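Local atomic coordinates of pyruvate kinase 1 (Trypanosoma brucei brucei, PDB entry 4KCT), a protein that catalyses the transfer of a phosphoryl group from phosphoenolpyruvate to ADP, yielding pyruvate and ATP, and also has an intrinsic decarboxylase activity. Residues I209-I214 / I234-K239. Sequence-based numbering, arbitrary orientation.
Sequences IFASFI and ILIISK. With PYR (pyruvic acid), chain E.
In the eight-stranded parallel barrel of the catalytic domain, I209, F210 and A211 of strand 208-211 pair with I236, I237 and S238 of strand 235-240, and the C-terminal end of the pair reaches the pyruvate site through K239. The parallel register rests on a backbone ladder in which I209 N donates to L235 O, I237 N to I209 O, A211 N to I237 O and K239 N to A211 O. Their N-H...O angles fall from 169° at the first to 158° at the last. One further bond, from I214 N to K239 O at 3.2 Å, ties the chain beyond the first strand back to the second.

F210 and I237 lie side by side on the barrel's inner face, pointing the same way, with F210 CD1 3.6 Å from I237 CB. Helix 217-227 connects the two strands as a beta-alpha-beta unit and packs on the outer face, against I236 and S238. I214 also packs against that helix and brings its CG1 to 3.8 Å from S238 CB.

The aliphatic part of K239 lies against strand 208-211, its CD 3.8 Å from F210 CB. A bend in its chain at chi3 (50°) turns the terminal nitrogen toward S212 and the ligand, and NZ donates to S212 OG at 3.0 Å and to the pyruvate keto oxygen O3 at 2.9 Å. D84 on strand 80-84, which flanks strand 208-211 on its other side, forms a salt bridge with NZ, so the buried amine is gripped by a carboxylate as well as by two neutral oxygens. S212 OG gives its proton to T85 O, which leaves the oxygen to accept from NZ and helps hold the hydroxyl in place.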
ATOM      1  N   ILE A 209     -10.498  36.328 -14.410  1.00 14.20           N
ATOM      2  CA  ILE A 209     -11.432  36.900 -13.462  1.00 15.21           C
ATOM      3  C   ILE A 209     -11.448  36.016 -12.219  1.00 17.13           C
ATOM      4  O   ILE A 209     -11.539  34.797 -12.334  1.00 17.21           O
ATOM      5  CB  ILE A 209     -12.865  36.861 -14.035  1.00 17.30           C
ATOM      6  CG1 ILE A 209     -12.900  37.465 -15.452  1.00 17.34           C
ATOM      7  CG2 ILE A 209     -13.847  37.558 -13.081  1.00 19.39           C
ATOM      8  CD1 ILE A 209     -12.432  38.919 -15.522  1.00 19.29           C
ATOM      9  N   PHE A 210     -11.332  36.621 -11.044  1.00 16.06           N
ATOM     10  CA  PHE A 210     -11.638  35.942  -9.805  1.00 15.75           C
ATOM     11  C   PHE A 210     -13.081  36.299  -9.457  1.00 17.24           C
ATOM     12  O   PHE A 210     -13.356  37.426  -9.036  1.00 17.36           O
ATOM     13  CB  PHE A 210     -10.718  36.437  -8.665  1.00 16.40           C
ATOM     14  CG  PHE A 210      -9.242  36.183  -8.890  1.00 16.69           C
ATOM     15  CD1 PHE A 210      -8.798  35.285  -9.856  1.00 16.63           C
ATOM     16  CD2 PHE A 210      -8.303  36.799  -8.069  1.00 17.06           C
ATOM     17  CE1 PHE A 210      -7.437  35.027 -10.018  1.00 18.11           C
ATOM     18  CE2 PHE A 210      -6.949  36.502  -8.186  1.00 17.00           C
ATOM     19  CZ  PHE A 210      -6.513  35.633  -9.174  1.00 15.60           C
ATOM     20  N   ALA A 211     -14.001  35.365  -9.694  1.00 16.94           N
ATOM     21  CA  ALA A 211     -15.435  35.664  -9.651  1.00 18.24           C
ATOM     22  C   ALA A 211     -15.960  35.399  -8.252  1.00 17.37           C
ATOM     23  O   ALA A 211     -15.878  34.271  -7.751  1.00 16.83           O
ATOM     24  CB  ALA A 211     -16.190  34.800 -10.668  1.00 17.60           C
ATOM     25  N   SER A 212     -16.479  36.447  -7.616  1.00 17.61           N
ATOM     26  CA  SER A 212     -16.880  36.388  -6.216  1.00 18.47           C
ATOM     27  C   SER A 212     -18.147  35.599  -5.978  1.00 19.67           C
ATOM     28  O   SER A 212     -19.095  35.606  -6.818  1.00 17.49           O
ATOM     29  CB  SER A 212     -17.021  37.795  -5.630  1.00 19.42           C
ATOM     30  OG  SER A 212     -15.749  38.401  -5.494  1.00 20.15           O
ATOM     31  N   PHE A 213     -18.166  34.917  -4.835  1.00 20.60           N
ATOM     32  CA  PHE A 213     -19.383  34.260  -4.312  1.00 22.30           C
ATOM     33  C   PHE A 213     -20.062  33.336  -5.309  1.00 21.99           C
ATOM     34  O   PHE A 213     -21.298  33.333  -5.429  1.00 21.28           O
ATOM     35  CB  PHE A 213     -20.396  35.308  -3.791  1.00 23.54           C
ATOM     36  CG  PHE A 213     -20.463  35.371  -2.295  1.00 29.53           C
ATOM     37  CD1 PHE A 213     -21.228  34.438  -1.583  1.00 32.51           C
ATOM     38  CD2 PHE A 213     -19.607  36.226  -1.583  1.00 29.09           C
ATOM     39  CE1 PHE A 213     -21.215  34.424  -0.189  1.00 33.94           C
ATOM     40  CE2 PHE A 213     -19.597  36.222  -0.189  1.00 34.21           C
ATOM     41  CZ  PHE A 213     -20.378  35.297   0.509  1.00 33.52           C
ATOM     42  N   ILE A 214     -19.284  32.462  -5.933  1.00 19.51           N
ATOM     43  CA  ILE A 214     -19.865  31.479  -6.841  1.00 19.18           C
ATOM     44  C   ILE A 214     -20.574  30.371  -6.040  1.00 20.05           C
ATOM     45  O   ILE A 214     -19.960  29.695  -5.191  1.00 20.57           O
ATOM     46  CB  ILE A 214     -18.783  30.886  -7.784  1.00 17.60           C
ATOM     47  CG1 ILE A 214     -18.247  31.988  -8.738  1.00 17.58           C
ATOM     48  CG2 ILE A 214     -19.334  29.696  -8.574  1.00 17.46           C
ATOM     49  CD1 ILE A 214     -19.300  32.604  -9.675  1.00 17.93           C
ATOM     50  N   ILE A 234     -10.503  34.263 -21.496  1.00 20.61           N
ATOM     51  CA  ILE A 234     -10.111  34.758 -20.171  1.00 20.11           C
ATOM     52  C   ILE A 234     -10.471  33.672 -19.156  1.00 19.60           C
ATOM     53  O   ILE A 234     -11.539  33.075 -19.266  1.00 18.61           O
ATOM     54  CB  ILE A 234     -10.859  36.063 -19.834  1.00 21.64           C
ATOM     55  CG1 ILE A 234     -10.440  37.179 -20.807  1.00 19.96           C
ATOM     56  CG2 ILE A 234     -10.606  36.471 -18.375  1.00 20.00           C
ATOM     57  CD1 ILE A 234     -11.286  38.453 -20.707  1.00 19.62           C
ATOM     58  N   LEU A 235      -9.553  33.331 -18.249  1.00 17.95           N
ATOM     59  CA  LEU A 235      -9.853  32.264 -17.271  1.00 19.00           C
ATOM     60  C   LEU A 235     -10.908  32.747 -16.285  1.00 18.39           C
ATOM     61  O   LEU A 235     -10.843  33.888 -15.811  1.00 19.40           O
ATOM     62  CB  LEU A 235      -8.608  31.869 -16.489  1.00 19.28           C
ATOM     63  CG  LEU A 235      -7.368  31.487 -17.268  1.00 21.16           C
ATOM     64  CD1 LEU A 235      -6.315  31.043 -16.256  1.00 23.88           C
ATOM     65  CD2 LEU A 235      -7.676  30.386 -18.272  1.00 20.35           C
ATOM     66  N   ILE A 236     -11.808  31.852 -15.889  1.00 17.33           N
ATOM     67  CA  ILE A 236     -12.667  32.127 -14.736  1.00 17.21           C
ATOM     68  C   ILE A 236     -12.210  31.311 -13.522  1.00 19.17           C
ATOM     69  O   ILE A 236     -12.173  30.084 -13.568  1.00 17.02           O
ATOM     70  CB  ILE A 236     -14.141  31.838 -15.035  1.00 18.33           C
ATOM     71  CG1 ILE A 236     -14.637  32.772 -16.144  1.00 20.26           C
ATOM     72  CG2 ILE A 236     -14.979  31.991 -13.761  1.00 17.92           C
ATOM     73  CD1 ILE A 236     -16.052  32.479 -16.610  1.00 21.10           C
ATOM     74  N   ILE A 237     -11.729  32.013 -12.500  1.00 16.77           N
ATOM     75  CA  ILE A 237     -11.343  31.385 -11.253  1.00 16.52           C
ATOM     76  C   ILE A 237     -12.492  31.625 -10.276  1.00 17.35           C
ATOM     77  O   ILE A 237     -12.757  32.776  -9.887  1.00 16.58           O
ATOM     78  CB  ILE A 237     -10.039  32.009 -10.677  1.00 18.02           C
ATOM     79  CG1 ILE A 237      -8.882  31.952 -11.692  1.00 16.36           C
ATOM     80  CG2 ILE A 237      -9.627  31.315  -9.360  1.00 17.70           C
ATOM     81  CD1 ILE A 237      -8.661  30.579 -12.294  1.00 17.07           C
ATOM     82  N   SER A 238     -13.219  30.564  -9.918  1.00 15.72           N
ATOM     83  CA  SER A 238     -14.405  30.749  -9.087  1.00 16.56           C
ATOM     84  C   SER A 238     -14.002  30.842  -7.631  1.00 18.29           C
ATOM     85  O   SER A 238     -13.242  29.999  -7.143  1.00 14.93           O
ATOM     86  CB  SER A 238     -15.389  29.589  -9.297  1.00 17.24           C
ATOM     87  OG  SER A 238     -15.935  29.657 -10.612  1.00 19.46           O
ATOM     88  N   LYS A 239     -14.484  31.877  -6.933  1.00 15.95           N
ATOM     89  CA  LYS A 239     -14.168  32.023  -5.513  1.00 16.39           C
ATOM     90  C   LYS A 239     -15.232  31.346  -4.683  1.00 17.74           C
ATOM     91  O   LYS A 239     -16.429  31.578  -4.871  1.00 18.21           O
ATOM     92  CB  LYS A 239     -14.052  33.493  -5.115  1.00 15.49           C
ATOM     93  CG  LYS A 239     -13.031  34.250  -5.971  1.00 16.17           C
ATOM     94  CD  LYS A 239     -13.121  35.766  -5.742  1.00 19.48           C
ATOM     95  CE  LYS A 239     -13.103  36.127  -4.267  1.00 18.04           C
ATOM     96  NZ  LYS A 239     -13.256  37.610  -4.112  1.00 17.93           N
TER
HETATM   97  C   PYR E1003     -12.173  36.465   0.703  1.00 27.52           C
HETATM   98  O   PYR E1003     -11.260  35.863   1.333  1.00 23.33           O
HETATM   99  OXT PYR E1003     -13.357  36.458   1.146  1.00 24.36           O
HETATM  100  CA  PYR E1003     -11.884  37.071  -0.634  1.00 34.12           C
HETATM  101  O3  PYR E1003     -12.770  37.694  -1.247  1.00 28.13           O
HETATM  102  CB  PYR E1003     -10.547  36.824  -1.285  1.00 22.57           C